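PDB 5DL7: porin from Acinetobacter baumannii AB307-0294, which forms a calcium-binding outer-membrane beta-barrel that probably acts as a porin for small solutes. Local coordinates for residues A193-F198 with S256-E261; H216-D221 with E252-K257; Q225-F230 with D245-N250; V262-I267 with T291-L296. All coordinates share one frame; numbering follows the deposited sequence.

Interaction 1 of 4, residues A193-F198 with S256-E261; sequences ATTDSF and SKKIGE. With CA (calcium ion), chain B.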
# COMPACT_ATOMS: atom_id res chain seq x y z
N ALA A 193 16.55 6.46 -8.12
CA ALA A 193 16.80 7.83 -8.38
C ALA A 193 15.84 8.74 -7.67
O ALA A 193 14.75 8.36 -7.32
CB ALA A 193 16.70 8.16 -9.86
N THR A 194 16.26 9.97 -7.48
CA THR A 194 15.38 10.95 -6.89
C THR A 194 15.28 12.13 -7.85
O THR A 194 16.10 12.40 -8.74
CB THR A 194 15.78 11.41 -5.51
OG1 THR A 194 17.05 12.03 -5.67
CG2 THR A 194 15.89 10.30 -4.48
N THR A 195 14.29 12.96 -7.58
CA THR A 195 14.04 14.14 -8.40
C THR A 195 13.31 15.22 -7.64
O THR A 195 12.97 15.01 -6.48
CB THR A 195 13.25 13.66 -9.72
OG1 THR A 195 13.27 14.69 -10.70
CG2 THR A 195 11.86 13.26 -9.37
N ASP A 196 13.00 16.31 -8.26
CA ASP A 196 12.41 17.28 -7.43
C ASP A 196 10.94 17.48 -7.46
O ASP A 196 10.46 18.46 -6.82
CB ASP A 196 13.03 18.54 -7.53
CG ASP A 196 13.04 19.02 -8.83
OD1 ASP A 196 12.26 18.68 -9.65
OD2 ASP A 196 14.10 19.72 -9.06
N SER A 197 10.25 16.75 -8.31
CA SER A 197 8.81 16.89 -8.28
C SER A 197 8.06 15.77 -8.95
O SER A 197 8.58 15.05 -9.77
CB SER A 197 8.44 18.28 -8.76
OG SER A 197 8.47 18.25 -10.15
N PHE A 198 6.78 15.64 -8.54
CA PHE A 198 5.89 14.62 -9.04
C PHE A 198 4.52 15.34 -9.13
O PHE A 198 4.10 16.05 -8.21
CB PHE A 198 5.82 13.45 -8.11
CG PHE A 198 4.78 12.41 -8.46
CD1 PHE A 198 3.52 12.56 -7.92
CD2 PHE A 198 4.97 11.37 -9.37
CE1 PHE A 198 2.48 11.72 -8.33
CE2 PHE A 198 3.95 10.41 -9.63
CZ PHE A 198 2.69 10.60 -9.10
N SER A 256 15.34 13.67 -18.69
CA SER A 256 16.71 13.19 -18.66
C SER A 256 16.84 11.76 -18.37
O SER A 256 17.95 11.19 -18.26
CB SER A 256 17.62 14.11 -17.78
OG SER A 256 17.24 13.89 -16.48
N LYS A 257 15.78 11.06 -18.17
CA LYS A 257 15.68 9.61 -17.93
C LYS A 257 16.64 9.04 -16.95
O LYS A 257 17.51 8.15 -17.21
CB LYS A 257 15.63 8.81 -19.24
CG LYS A 257 16.65 9.07 -20.15
CD LYS A 257 16.57 8.06 -21.37
CE LYS A 257 17.68 8.35 -22.34
NZ LYS A 257 17.35 9.51 -23.16
N LYS A 258 16.47 9.51 -15.72
CA LYS A 258 17.50 9.19 -14.69
C LYS A 258 17.61 7.76 -14.40
O LYS A 258 18.64 7.30 -13.83
CB LYS A 258 17.11 9.92 -13.41
CG LYS A 258 17.23 11.42 -13.55
CD LYS A 258 16.88 12.06 -12.21
CE LYS A 258 17.24 13.50 -12.26
NZ LYS A 258 16.97 14.06 -10.89
N ILE A 259 16.62 6.91 -14.64
CA ILE A 259 16.64 5.43 -14.32
C ILE A 259 16.78 4.60 -15.66
O ILE A 259 16.76 3.39 -15.63
CB ILE A 259 15.57 4.87 -13.41
CG1 ILE A 259 14.15 4.91 -14.09
CG2 ILE A 259 15.49 5.74 -12.12
CD1 ILE A 259 13.05 4.38 -13.25
N GLY A 260 17.01 5.30 -16.67
CA GLY A 260 17.13 4.73 -18.02
C GLY A 260 15.81 4.50 -18.72
O GLY A 260 14.78 5.11 -18.36
N GLU A 261 15.81 3.56 -19.65
CA GLU A 261 14.60 3.13 -20.33
C GLU A 261 13.53 2.66 -19.40
O GLU A 261 13.76 1.90 -18.48
CB GLU A 261 14.94 2.12 -21.36
CG GLU A 261 13.82 1.57 -22.22
CD GLU A 261 13.18 2.65 -23.14
OE1 GLU A 261 13.74 3.73 -23.36
OE2 GLU A 261 12.13 2.24 -23.79
CA CA B . 11.59 4.54 -24.40
O HOH W 1 9.49 3.82 -23.48
O HOH W 2 10.89 3.29 -26.41
O HOH W 3 10.19 6.22 -25.34
O HOH W 4 13.11 5.14 -26.18
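Lys258 reaches across to the backbone of 193-198, and its NZ donates a hydrogen bond to Thr194 O at 2.9 Å. The ammonium lies in the carbonyl plane, at a C=O...N angle of 150°. The outstretched Lys258 chain brings CD to 3.6 Å from Thr194 O on the way to NZ. Asp196 carries an opposite charge nearby, but its OD2 stays 6.6 Å from Lys258 NZ, too far for an ion pair. Asp196 is instead paired with Lys220 through OD1. At the other end of the contact the packing is apolar. Ala193 CB points at the turn and meets Ile259 CG2 at 3.5 Å. Lys258 CB lies 4.0 Å from Ala193 CB. Chi1 of Ile259 is 68°, which turns CG2 to this side, while CG1 sits between the backbone N and the carbonyl carbon.

Residues 257-260 form a type I beta turn, closed by Gly260 N to Lys257 O at 2.9 Å. The turn lies in the loop that joins barrel strands 240-253 and 263-275. Residues 193-194 pair weakly, antiparallel, with 181-182, inside the long connection before strand 198-206, and Lys258 bridges this connection and the turn.

Further out, Thr195 OG1 is hydrogen-bonded to Lys220 O, and Ile259 also packs on Phe189 and Ile222. Beyond the turn, Glu261 chelates a calcium ion with both carboxylate oxygens, OE1 at 2.5 Å and OE2 at 2.4 Å from the metal. Glu253 and four waters complete that site.

Interaction 2 of 4, residues H216-D221 with E252-K257; sequences HAELKD and EETGSK. With CA (calcium ion), chain B.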
# COMPACT_ATOMS: atom_id res chain seq x y z
N HIS A 216 -3.25 10.45 -14.92
CA HIS A 216 -1.94 10.69 -15.53
C HIS A 216 -0.95 11.22 -14.45
O HIS A 216 -1.33 11.97 -13.61
CB HIS A 216 -2.01 11.72 -16.72
CG HIS A 216 -0.66 12.24 -17.14
ND1 HIS A 216 0.21 11.49 -17.90
CD2 HIS A 216 0.00 13.37 -16.81
CE1 HIS A 216 1.34 12.15 -18.04
NE2 HIS A 216 1.22 13.32 -17.48
N ALA A 217 0.28 10.81 -14.56
CA ALA A 217 1.33 11.19 -13.59
C ALA A 217 2.68 11.38 -14.34
O ALA A 217 2.98 10.75 -15.36
CB ALA A 217 1.57 10.16 -12.54
N GLU A 218 3.46 12.29 -13.77
CA GLU A 218 4.84 12.52 -14.21
C GLU A 218 5.69 12.63 -12.96
O GLU A 218 5.56 13.57 -12.19
CB GLU A 218 4.97 13.71 -15.12
CG GLU A 218 6.42 13.89 -15.55
CD GLU A 218 6.62 15.14 -16.40
OE1 GLU A 218 6.00 15.22 -17.41
OE2 GLU A 218 7.22 16.07 -15.91
N LEU A 219 6.73 11.75 -12.91
CA LEU A 219 7.85 11.93 -11.92
C LEU A 219 8.99 12.51 -12.73
O LEU A 219 9.53 11.86 -13.66
CB LEU A 219 8.22 10.56 -11.38
CG LEU A 219 9.33 10.46 -10.38
CD1 LEU A 219 8.97 11.24 -9.11
CD2 LEU A 219 9.65 9.04 -10.03
N LYS A 220 9.30 13.77 -12.41
CA LYS A 220 10.10 14.66 -13.32
C LYS A 220 11.45 13.97 -13.63
O LYS A 220 12.15 13.51 -12.72
CB LYS A 220 10.38 15.95 -12.64
CG LYS A 220 11.14 16.91 -13.58
CD LYS A 220 11.34 18.18 -12.84
CE LYS A 220 12.20 19.19 -13.61
NZ LYS A 220 12.87 19.85 -12.43
N ASP A 221 11.77 13.82 -14.93
CA ASP A 221 13.06 13.27 -15.45
C ASP A 221 13.20 11.81 -15.15
O ASP A 221 14.32 11.26 -15.28
CB ASP A 221 14.20 14.14 -14.85
CG ASP A 221 14.31 15.46 -15.48
OD1 ASP A 221 14.18 15.60 -16.69
OD2 ASP A 221 14.62 16.41 -14.72
N GLU A 252 6.38 5.14 -19.41
CA GLU A 252 7.48 5.49 -20.37
C GLU A 252 8.44 6.41 -19.67
O GLU A 252 8.06 7.23 -18.86
CB GLU A 252 6.90 6.09 -21.66
CG GLU A 252 7.78 6.61 -22.63
CD GLU A 252 7.10 7.26 -23.95
OE1 GLU A 252 7.80 7.36 -24.94
OE2 GLU A 252 5.94 7.48 -23.95
N GLU A 253 9.70 6.38 -20.08
CA GLU A 253 10.65 7.31 -19.45
C GLU A 253 10.40 8.72 -19.96
O GLU A 253 9.78 8.93 -21.04
CB GLU A 253 12.12 6.88 -19.63
CG GLU A 253 12.71 7.17 -21.00
CD GLU A 253 12.18 6.31 -22.11
OE1 GLU A 253 12.54 6.57 -23.29
OE2 GLU A 253 11.58 5.22 -21.96
N THR A 254 10.91 9.72 -19.25
CA THR A 254 10.76 11.12 -19.73
C THR A 254 11.97 11.95 -19.31
O THR A 254 12.71 11.54 -18.39
CB THR A 254 9.40 11.59 -19.07
OG1 THR A 254 9.08 12.85 -19.59
CG2 THR A 254 9.55 11.82 -17.55
N GLY A 255 12.11 13.13 -19.92
CA GLY A 255 13.16 14.09 -19.60
C GLY A 255 14.56 13.48 -19.70
O GLY A 255 14.86 12.72 -20.64
N SER A 256 15.34 13.67 -18.69
CA SER A 256 16.71 13.19 -18.66
C SER A 256 16.84 11.76 -18.37
O SER A 256 17.95 11.19 -18.26
CB SER A 256 17.62 14.11 -17.78
OG SER A 256 17.24 13.89 -16.48
N LYS A 257 15.78 11.06 -18.17
CA LYS A 257 15.68 9.61 -17.93
C LYS A 257 16.64 9.04 -16.95
O LYS A 257 17.51 8.15 -17.21
CB LYS A 257 15.63 8.81 -19.24
CG LYS A 257 16.65 9.07 -20.15
CD LYS A 257 16.57 8.06 -21.37
CE LYS A 257 17.68 8.35 -22.34
NZ LYS A 257 17.35 9.51 -23.16
CA CA B . 11.59 4.54 -24.40
O HOH W 3 10.19 6.22 -25.34
O HOH W 1 9.49 3.82 -23.48
O HOH W 2 10.89 3.29 -26.41
O HOH W 4 13.11 5.14 -26.18
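Asp221 OD1 accepts the backbone N-H of Ser256 at 3.0 Å, with an N-H...O angle of 163°. The donor comes from above the carboxylate plane, 37° out of it. Chi1 of -75° sets CG beside the Asp221 backbone N and brings OD1 over the turn, where it also lies 3.4 Å from Gly255 CA. The hydroxyl of Ser256 rests against the same side chain, its OG 3.5 Å from Asp221 CB.

Residues 254-257 form a type II' beta turn with Gly255 at its second position. Lys257 N closes it on Thr254 O at 3.1 Å. The turn follows the end region of barrel strand 240-253, and Asp221 stands in the short connection between strands 210-219 and 223-235. So the carboxylate joins the loops of two neighbouring hairpins. Backbone packing adds to this: Asp221 CA makes a CA-H...O contact with Thr254 O at 3.4 Å.

On the strand side, Thr254 points its CG2 methyl toward Leu219 O and the CG of Glu218, while its OG1 is hydrogen-bonded to Gln224 OE1. Glu253 turns its end away from 216-221 and chelates the calcium ion through OE1 and OE2, both at 2.5 Å from the metal; Glu261 is the other protein ligand. Glu252 takes a second-shell role, its OE1 accepting a hydrogen bond at 2.7 Å from water 3, which is itself bound to the calcium.

Interaction 3 of 4, residues Q225-F230 with D245-N250; sequences QQFLGF and DVRFFN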
# COMPACT_ATOMS: atom_id res chain seq x y z
N GLN A 225 3.35 8.13 -16.44
CA GLN A 225 2.53 6.96 -16.20
C GLN A 225 1.01 7.31 -16.35
O GLN A 225 0.65 8.34 -15.81
CB GLN A 225 2.86 6.32 -14.90
CG GLN A 225 2.07 5.09 -14.54
CD GLN A 225 2.59 4.54 -13.21
OE1 GLN A 225 2.17 4.93 -12.13
NE2 GLN A 225 3.57 3.60 -13.33
N GLN A 226 0.32 6.50 -17.12
CA GLN A 226 -1.16 6.61 -17.07
C GLN A 226 -1.81 5.40 -16.47
O GLN A 226 -1.22 4.23 -16.49
CB GLN A 226 -1.65 6.72 -18.47
CG GLN A 226 -1.29 7.99 -19.22
CD GLN A 226 0.15 7.95 -19.76
OE1 GLN A 226 0.60 6.95 -20.31
NE2 GLN A 226 0.85 9.01 -19.50
N PHE A 227 -2.93 5.56 -15.85
CA PHE A 227 -3.70 4.48 -15.24
C PHE A 227 -5.11 4.53 -15.81
O PHE A 227 -5.72 5.63 -15.83
CB PHE A 227 -3.83 4.72 -13.72
CG PHE A 227 -4.76 3.74 -13.00
CD1 PHE A 227 -4.28 2.48 -12.70
CD2 PHE A 227 -6.06 4.07 -12.84
CE1 PHE A 227 -5.12 1.60 -12.06
CE2 PHE A 227 -6.94 3.17 -12.16
CZ PHE A 227 -6.45 1.94 -11.83
N LEU A 228 -5.66 3.37 -16.09
CA LEU A 228 -7.10 3.24 -16.32
C LEU A 228 -7.56 2.06 -15.49
O LEU A 228 -6.83 1.04 -15.44
CB LEU A 228 -7.41 2.86 -17.78
CG LEU A 228 -7.04 3.97 -18.76
CD1 LEU A 228 -7.32 3.33 -20.18
CD2 LEU A 228 -7.96 5.17 -18.57
N GLY A 229 -8.72 2.14 -14.92
CA GLY A 229 -9.19 0.99 -14.07
C GLY A 229 -10.66 1.04 -13.81
O GLY A 229 -11.30 2.10 -13.95
N PHE A 230 -11.20 -0.10 -13.37
CA PHE A 230 -12.57 -0.10 -12.86
C PHE A 230 -12.64 -1.11 -11.75
O PHE A 230 -11.84 -2.03 -11.67
CB PHE A 230 -13.56 -0.37 -13.94
CG PHE A 230 -13.54 -1.73 -14.54
CD1 PHE A 230 -14.19 -2.80 -13.92
CD2 PHE A 230 -12.88 -2.00 -15.68
CE1 PHE A 230 -14.13 -4.07 -14.45
CE2 PHE A 230 -12.84 -3.29 -16.25
CZ PHE A 230 -13.52 -4.32 -15.65
N ASP A 245 -12.00 -6.00 -9.94
CA ASP A 245 -11.07 -4.90 -9.78
C ASP A 245 -10.04 -5.08 -10.86
O ASP A 245 -9.29 -6.10 -10.81
CB ASP A 245 -10.40 -5.01 -8.45
CG ASP A 245 -9.46 -3.76 -8.07
OD1 ASP A 245 -9.07 -2.98 -8.90
OD2 ASP A 245 -9.45 -3.45 -6.85
N VAL A 246 -9.95 -4.12 -11.76
CA VAL A 246 -9.08 -4.24 -12.92
C VAL A 246 -8.25 -2.99 -13.00
O VAL A 246 -8.77 -1.88 -12.85
CB VAL A 246 -9.86 -4.48 -14.25
CG1 VAL A 246 -9.03 -4.36 -15.49
CG2 VAL A 246 -10.62 -5.80 -14.25
N ARG A 247 -6.96 -3.17 -13.26
CA ARG A 247 -5.99 -2.03 -13.25
C ARG A 247 -5.06 -2.14 -14.42
O ARG A 247 -4.47 -3.23 -14.64
CB ARG A 247 -5.20 -1.99 -11.95
CG ARG A 247 -6.10 -1.82 -10.75
CD ARG A 247 -5.27 -1.73 -9.44
NE ARG A 247 -6.21 -1.98 -8.29
CZ ARG A 247 -5.91 -2.04 -7.03
NH1 ARG A 247 -4.69 -1.91 -6.64
NH2 ARG A 247 -6.86 -2.31 -6.13
N PHE A 248 -4.93 -1.05 -15.17
CA PHE A 248 -4.00 -0.99 -16.28
C PHE A 248 -3.10 0.20 -16.15
O PHE A 248 -3.56 1.35 -15.86
CB PHE A 248 -4.80 -0.74 -17.55
CG PHE A 248 -3.96 -0.49 -18.75
CD1 PHE A 248 -3.14 -1.49 -19.26
CD2 PHE A 248 -3.91 0.74 -19.34
CE1 PHE A 248 -2.40 -1.19 -20.48
CE2 PHE A 248 -3.08 1.02 -20.50
CZ PHE A 248 -2.35 0.04 -21.00
N PHE A 249 -1.78 -0.05 -16.28
CA PHE A 249 -0.73 1.00 -16.26
C PHE A 249 0.00 1.04 -17.54
O PHE A 249 0.32 -0.02 -18.10
CB PHE A 249 0.25 0.73 -15.03
CG PHE A 249 -0.35 0.84 -13.70
CD1 PHE A 249 -0.91 -0.28 -13.15
CD2 PHE A 249 -0.27 1.98 -13.01
CE1 PHE A 249 -1.49 -0.29 -11.88
CE2 PHE A 249 -0.82 2.02 -11.69
CZ PHE A 249 -1.42 0.87 -11.16
N ASN A 250 0.34 2.24 -17.91
CA ASN A 250 1.20 2.53 -19.09
C ASN A 250 2.27 3.49 -18.64
O ASN A 250 1.99 4.57 -18.14
CB ASN A 250 0.38 3.16 -20.26
CG ASN A 250 1.20 3.41 -21.51
OD1 ASN A 250 1.73 2.42 -22.02
ND2 ASN A 250 1.35 4.64 -21.95
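The rings of Phe227 and Phe249 form an edge-to-face pair, with centroids 5.1 Å apart and planes at 62°. The edge of Phe227 is turned to one face of Phe249, and its CD1 lies over that face near the rim. Arg247 lies along another part of the Phe227 edge, with CB 3.6 Å from CE1. On the other side of the sheet, Val246 CB sits over one face of the Phe230 ring in a CH-pi contact, 4.0 Å from the centroid.

These strands are the two arms of an antiparallel hairpin in the wall of the porin barrel. Phe227, Gly229, Arg247 and Phe249 share one face. Gln226, Leu228, Phe230, Val246, Phe248 and Asn250 share the other. Gln226, Leu228 and Phe230 are hydrogen-bonded pairs with Asn250, Phe248 and Val246, and each pair has both backbone bonds. Gly229, opposite Arg247 in a non-hydrogen-bonded pair, has no side chain, and the CZ end of the Phe227 ring lies beside it.

Asp245 and Arg247, two apart on one strand, form a side-on salt bridge. NE goes to OD1 and NH2 to OD2, the latter at 2.9 Å; both nitrogens approach from above the carboxylate plane. Pro302 O takes NH1 of the same arginine. Gln225 passes its amide across Phe249, and its NE2 bonds to Ser251 and Pro294. Gln226 bends at chi2 (80°), which lays its amide beside that of Asn250: Asn250 ND2 donates to Gln226 OE1 at 2.9 Å, nearly along the C=O axis.

Interaction 4 of 4, residues V262-I267 with T291-L296; sequences VDNRHI and TGLPFL. With C8E ((hydroxyethyloxy)tri(ethyloxy)octane), chain L.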
# COMPACT_ATOMS: atom_id res chain seq x y z
N VAL A 262 12.29 3.12 -19.66
CA VAL A 262 11.12 2.63 -18.96
C VAL A 262 10.10 2.35 -20.04
O VAL A 262 9.77 3.22 -20.83
CB VAL A 262 10.56 3.71 -17.96
CG1 VAL A 262 9.25 3.22 -17.32
CG2 VAL A 262 11.58 4.11 -16.93
N ASP A 263 9.60 1.18 -20.07
CA ASP A 263 8.70 0.70 -21.20
C ASP A 263 7.83 -0.45 -20.68
O ASP A 263 8.24 -1.57 -20.66
CB ASP A 263 9.56 0.32 -22.44
CG ASP A 263 8.68 -0.25 -23.50
OD1 ASP A 263 7.78 0.57 -23.91
OD2 ASP A 263 8.81 -1.34 -24.09
N ASN A 264 6.67 -0.09 -20.15
CA ASN A 264 5.86 -1.10 -19.49
C ASN A 264 4.36 -0.82 -19.70
O ASN A 264 3.93 0.30 -19.58
CB ASN A 264 6.17 -1.09 -17.98
CG ASN A 264 5.39 -2.15 -17.29
OD1 ASN A 264 4.33 -1.90 -16.67
ND2 ASN A 264 5.95 -3.39 -17.28
N ARG A 265 3.68 -1.88 -19.96
CA ARG A 265 2.20 -1.93 -19.73
C ARG A 265 1.96 -2.99 -18.76
O ARG A 265 2.57 -4.07 -18.83
CB ARG A 265 1.39 -2.27 -21.02
CG ARG A 265 1.24 -1.12 -21.97
CD ARG A 265 2.48 -0.62 -22.65
NE ARG A 265 3.05 -1.64 -23.46
CZ ARG A 265 4.29 -1.68 -23.94
NH1 ARG A 265 4.73 -2.74 -24.65
NH2 ARG A 265 5.11 -0.73 -23.55
N HIS A 266 1.06 -2.77 -17.81
CA HIS A 266 0.78 -3.78 -16.81
C HIS A 266 -0.75 -3.92 -16.63
O HIS A 266 -1.41 -2.87 -16.43
CB HIS A 266 1.45 -3.40 -15.46
CG HIS A 266 1.47 -4.58 -14.54
ND1 HIS A 266 0.39 -4.93 -13.79
CD2 HIS A 266 2.44 -5.54 -14.31
CE1 HIS A 266 0.67 -6.09 -13.20
NE2 HIS A 266 1.89 -6.47 -13.52
N ILE A 267 -1.24 -5.15 -16.75
CA ILE A 267 -2.71 -5.35 -16.58
C ILE A 267 -2.82 -6.25 -15.43
O ILE A 267 -2.06 -7.22 -15.28
CB ILE A 267 -3.28 -5.89 -17.92
CG1 ILE A 267 -4.75 -6.07 -17.78
CG2 ILE A 267 -2.70 -7.24 -18.14
CD1 ILE A 267 -5.45 -4.74 -17.61
N THR A 291 10.67 -3.31 -19.87
CA THR A 291 10.90 -3.25 -18.43
C THR A 291 9.82 -3.71 -17.60
O THR A 291 8.66 -3.77 -18.08
CB THR A 291 11.38 -1.82 -18.01
OG1 THR A 291 10.22 -0.87 -17.95
CG2 THR A 291 12.44 -1.25 -18.86
N GLY A 292 10.03 -3.79 -16.30
CA GLY A 292 8.96 -3.97 -15.39
C GLY A 292 8.30 -2.64 -15.10
O GLY A 292 8.57 -1.60 -15.63
N LEU A 293 7.37 -2.71 -14.17
CA LEU A 293 6.52 -1.60 -13.76
C LEU A 293 7.23 -0.61 -12.76
O LEU A 293 7.67 -1.07 -11.73
CB LEU A 293 5.28 -2.08 -13.01
CG LEU A 293 4.24 -1.08 -12.53
CD1 LEU A 293 3.59 -0.34 -13.67
CD2 LEU A 293 3.28 -1.71 -11.56
N PRO A 294 7.34 0.63 -13.11
CA PRO A 294 7.81 1.63 -12.11
C PRO A 294 6.71 2.16 -11.24
O PRO A 294 5.56 2.24 -11.63
CB PRO A 294 8.38 2.81 -12.93
CG PRO A 294 7.43 2.79 -14.16
CD PRO A 294 7.05 1.33 -14.39
N PHE A 295 7.12 2.60 -10.02
CA PHE A 295 6.22 3.28 -9.08
C PHE A 295 7.06 4.02 -8.04
O PHE A 295 8.27 3.76 -8.02
CB PHE A 295 5.16 2.31 -8.47
CG PHE A 295 5.73 0.98 -7.98
CD1 PHE A 295 6.18 0.89 -6.65
CD2 PHE A 295 5.73 -0.16 -8.82
CE1 PHE A 295 6.68 -0.28 -6.20
CE2 PHE A 295 6.28 -1.33 -8.42
CZ PHE A 295 6.80 -1.39 -7.09
N LEU A 296 6.44 4.80 -7.24
CA LEU A 296 7.20 5.65 -6.29
C LEU A 296 7.92 4.83 -5.27
O LEU A 296 7.48 3.75 -4.85
CB LEU A 296 6.27 6.72 -5.70
CG LEU A 296 5.87 7.75 -6.71
CD1 LEU A 296 4.66 8.56 -6.18
CD2 LEU A 296 6.94 8.79 -6.99
C11 C8E L . 0.86 -2.74 -26.27
O12 C8E L . 1.29 -3.35 -24.97
C13 C8E L . 0.89 -4.69 -24.87
C14 C8E L . 1.77 -5.51 -25.82
O15 C8E L . 3.21 -5.17 -25.73
C16 C8E L . 3.89 -6.22 -26.39
C17 C8E L . 5.37 -6.01 -26.18
O18 C8E L . 5.70 -4.79 -26.86
C19 C8E L . 7.12 -4.55 -26.79
C20 C8E L . 7.44 -3.10 -27.06
O21 C8E L . 7.23 -2.20 -25.91
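The start of barrel strand 263-275 is held here to the long loop between strands 278-288 and 318-327, which runs across the strand, 82° between the touching parts. Thr291 makes the join. Its OG1 accepts the backbone N-H of Asp263 at 3.0 Å in an almost straight bond of 174°. Its own backbone N returns a bond to Asp263 O at 3.1 Å. The hydroxyl also donates to Gly292 O, so OG1 is gripped in both roles. Chi1 of 78° places OG1 between the Thr291 N and carbonyl carbon, where it faces both partners.

Asn264 reaches to the loop from the next position. Its ND2 donates to Thr291 O at 2.9 Å, with the acceptor in the amide plane. Its OD1 lies 3.5 Å from Leu293 CD1, a methyl that also approaches His266 CB. Just before the strand, Val262 CG1 packs on Pro294 CG at 3.7 Å. Leu293 further touches Phe249 and Gln225, and Pro294 touches Ser251 and Tyr223, so the loop also covers strands 240-253 and 223-235.

Arg265 starts out away from the loop, but its chain, bent at chi2 and chi3, brings the guanidinium back beside Asp263, where both meet a bound detergent molecule, C8E. Arg265 NH2 forms a salt bridge with Asp263 OD1. Its NE donates to the detergent ether O12, and NH1 to both O15 and O21. Asp263 OD2 accepts Ser290 N, and the terminal hydroxyl O21 of C8E donates to the same OD2 at 2.6 Å.

How the interactions relate
Interactions 1 and 2 share Ser256 and Lys257, with centres about 7 Å apart. Between them, Lys258 N probably hydrogen-bonds to Asp221 O at 2.8 Å. Both reach the same calcium ion, through Glu261 and Glu253. Interaction 4 follows directly in the chain, and Val262 N probably hydrogen-bonds to Glu253 OE2 at 3.2 Å, which links it to the metal site. Interaction 3 lies in the barrel wall. It meets interaction 4 through Phe249 N to His266 O, 2.8 Å, and interaction 2 through Ala217 N to Gln225 O, 2.8 Å. It does not touch interaction 1; their nearest atoms are about 6 Å apart.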